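Local structure of dihydroneopterin triphosphate diphosphatase (Escherichia coli O157:H7, 5U7F) at residues Glu56-Glu59 with Ile63-Val66. The protein hydrolyses dihydroneopterin triphosphate to dihydroneopterin monophosphate and pyrophosphate, a step of folate biosynthesis, and probably also cleaves nucleoside triphosphates, with a preference for dATP. Numbering follows the deposited sequence.
Sequences EVKE and IDVV. With CO (cobalt (II) ion), chain D; CO (cobalt (II) ion), chain E.
Asp64 OD2 is gripped by a water 3.1 Å away that donates to it while accepting from Lys58 NZ, and also by a long salt bridge, 3.7 Å, to Lys58 NZ itself. The pair ties helix 49-61, which lies within the Nudix box, to the loop that follows it. The lysine and aspartate side chains run alongside each other in a common direction, the lysine extended beyond CG, which lays its CE 3.4 Å from Asp64 OD2. Nearer the backbone, Ile63 O takes a CA-H...O contact from Lys58 CA at 3.4 Å. Val57 CG1, anti to the backbone N (chi1 166°), meets that same carbonyl oxygen and lies 3.9 Å from Ile63 CB; Val65 CG2 lies more loosely against Val57 CG1. Val57 packs on Leu105 and Ile63 on Leu107, both of strand 97-107, so the end of the helix and the start of the loop are buried together against the sheet. The helix thus shows how the Nudix fold divides its labour: another side of it carries metal ligands. The carboxylate of Glu56 bridges two cobalt ions, OE1 on one and OE2 on the other, and Glu60 and Glu117 share the ion bound by OE1. Glu59 serves as second shell, its OE2 accepting from one water on each cobalt, at 3.0 Å and at 2.8 Å.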
ATOM      1  N   GLU A  56      -7.155  -3.358  -5.350  1.00 22.15           N
ATOM      2  CA  GLU A  56      -5.970  -3.942  -4.747  1.00 21.31           C
ATOM      3  C   GLU A  56      -6.213  -4.348  -3.287  1.00 21.81           C
ATOM      4  O   GLU A  56      -5.655  -5.317  -2.803  1.00 23.49           O
ATOM      5  CB  GLU A  56      -4.814  -2.959  -4.833  1.00 19.73           C
ATOM      6  CG  GLU A  56      -4.345  -2.723  -6.251  1.00 17.72           C
ATOM      7  CD  GLU A  56      -3.508  -3.887  -6.846  1.00 24.05           C
ATOM      8  OE1 GLU A  56      -3.031  -4.710  -6.058  1.00 26.61           O
ATOM      9  OE2 GLU A  56      -3.317  -3.942  -8.093  1.00 25.27           O
ATOM     10  N   VAL A  57      -7.048  -3.604  -2.578  1.00 20.95           N
ATOM     11  CA  VAL A  57      -7.315  -3.949  -1.193  1.00 22.39           C
ATOM     12  C   VAL A  57      -8.093  -5.271  -1.161  1.00 19.53           C
ATOM     13  O   VAL A  57      -7.807  -6.139  -0.331  1.00 22.88           O
ATOM     14  CB  VAL A  57      -8.078  -2.830  -0.461  1.00 28.39           C
ATOM     15  CG1 VAL A  57      -8.654  -3.334   0.873  1.00 26.82           C
ATOM     16  CG2 VAL A  57      -7.135  -1.642  -0.231  1.00 23.71           C
ATOM     17  N   LYS A  58      -9.043  -5.425  -2.088  1.00 26.57           N
ATOM     18  CA  LYS A  58      -9.784  -6.691  -2.204  1.00 31.39           C
ATOM     19  C   LYS A  58      -8.835  -7.839  -2.576  1.00 23.96           C
ATOM     20  O   LYS A  58      -8.816  -8.853  -1.900  1.00 29.08           O
ATOM     21  CB  LYS A  58     -10.909  -6.578  -3.238  1.00 30.40           C
ATOM     22  CG  LYS A  58     -12.181  -7.337  -2.855  1.00 47.03           C
ATOM     23  CD  LYS A  58     -13.184  -7.408  -4.007  1.00 51.27           C
ATOM     24  CE  LYS A  58     -14.313  -8.390  -3.689  1.00 55.62           C
ATOM     25  NZ  LYS A  58     -15.269  -8.582  -4.829  1.00 57.05           N
ATOM     26  N   GLU A  59      -8.041  -7.649  -3.638  1.00 26.02           N
ATOM     27  CA  GLU A  59      -7.072  -8.663  -4.124  1.00 25.91           C
ATOM     28  C   GLU A  59      -5.993  -9.061  -3.107  1.00 30.05           C
ATOM     29  O   GLU A  59      -5.694 -10.248  -2.954  1.00 32.22           O
ATOM     30  CB  GLU A  59      -6.355  -8.165  -5.405  1.00 30.39           C
ATOM     31  CG  GLU A  59      -7.236  -8.051  -6.662  1.00 33.47           C
ATOM     32  CD  GLU A  59      -6.483  -7.512  -7.905  1.00 39.55           C
ATOM     33  OE1 GLU A  59      -7.127  -7.329  -8.969  1.00 36.46           O
ATOM     34  OE2 GLU A  59      -5.250  -7.289  -7.822  1.00 39.74           O
ATOM     35  N   ILE A  63     -10.201  -7.765   1.762  1.00 31.81           N
ATOM     36  CA  ILE A  63     -11.120  -6.879   2.454  1.00 28.25           C
ATOM     37  C   ILE A  63     -11.935  -6.188   1.383  1.00 32.78           C
ATOM     38  O   ILE A  63     -11.378  -5.526   0.524  1.00 31.39           O
ATOM     39  CB  ILE A  63     -10.374  -5.855   3.348  1.00 26.96           C
ATOM     40  CG1 ILE A  63      -9.729  -6.595   4.511  1.00 25.79           C
ATOM     41  CG2 ILE A  63     -11.325  -4.745   3.832  1.00 33.63           C
ATOM     42  CD1 ILE A  63      -8.993  -5.738   5.540  1.00 18.91           C
ATOM     43  N   ASP A  64     -13.248  -6.393   1.400  1.00 30.87           N
ATOM     44  CA  ASP A  64     -14.142  -5.736   0.462  1.00 36.25           C
ATOM     45  C   ASP A  64     -14.741  -4.488   1.107  1.00 39.10           C
ATOM     46  O   ASP A  64     -15.479  -4.579   2.086  1.00 33.62           O
ATOM     47  CB  ASP A  64     -15.249  -6.685   0.017  1.00 38.66           C
ATOM     48  CG  ASP A  64     -16.097  -6.106  -1.091  1.00 46.43           C
ATOM     49  OD1 ASP A  64     -16.156  -4.858  -1.225  1.00 47.71           O
ATOM     50  OD2 ASP A  64     -16.711  -6.902  -1.836  1.00 52.95           O
ATOM     51  N   VAL A  65     -14.449  -3.327   0.530  1.00 37.59           N
ATOM     52  CA  VAL A  65     -14.734  -2.048   1.197  1.00 32.60           C
ATOM     53  C   VAL A  65     -16.185  -1.610   1.007  1.00 38.68           C
ATOM     54  O   VAL A  65     -16.764  -0.954   1.872  1.00 31.99           O
ATOM     55  CB  VAL A  65     -13.768  -0.926   0.677  1.00 34.31           C
ATOM     56  CG1 VAL A  65     -14.210   0.452   1.136  1.00 37.72           C
ATOM     57  CG2 VAL A  65     -12.348  -1.186   1.149  1.00 30.63           C
ATOM     58  N   VAL A  66     -16.764  -1.941  -0.139  1.00 38.45           N
ATOM     59  CA  VAL A  66     -18.156  -1.593  -0.410  1.00 40.75           C
ATOM     60  C   VAL A  66     -19.072  -2.387   0.498  1.00 40.84           C
ATOM     61  O   VAL A  66     -19.909  -1.823   1.204  1.00 45.23           O
ATOM     62  CB  VAL A  66     -18.536  -1.869  -1.876  1.00 43.49           C
ATOM     63  CG1 VAL A  66     -20.031  -1.576  -2.131  1.00 44.26           C
ATOM     64  CG2 VAL A  66     -17.650  -1.060  -2.789  1.00 42.60           C
TER
HETATM   65 CO    CO D 203      -1.965  -4.909  -9.413  0.81 24.81          CO
HETATM   66 CO    CO E 204      -1.524  -6.106  -6.229  0.99 25.21          CO
HETATM   67  O   HOH W   1     -16.408  -5.858  -4.771  1.00 48.39           O
HETATM   68  O   HOH W   2      -3.612  -6.146 -10.068  1.00 36.63           O
HETATM   69  O   HOH W   3      -3.032  -7.623  -6.104  1.00 29.49           O
HETATM   70  O   HOH W   4      -0.685  -5.983 -10.972  1.00 30.54           O
HETATM   71  O   HOH W   5      -1.785  -6.426  -8.103  1.00 30.97           O
HETATM   72  O   HOH W   6      -2.379  -3.348 -10.809  1.00 31.89           O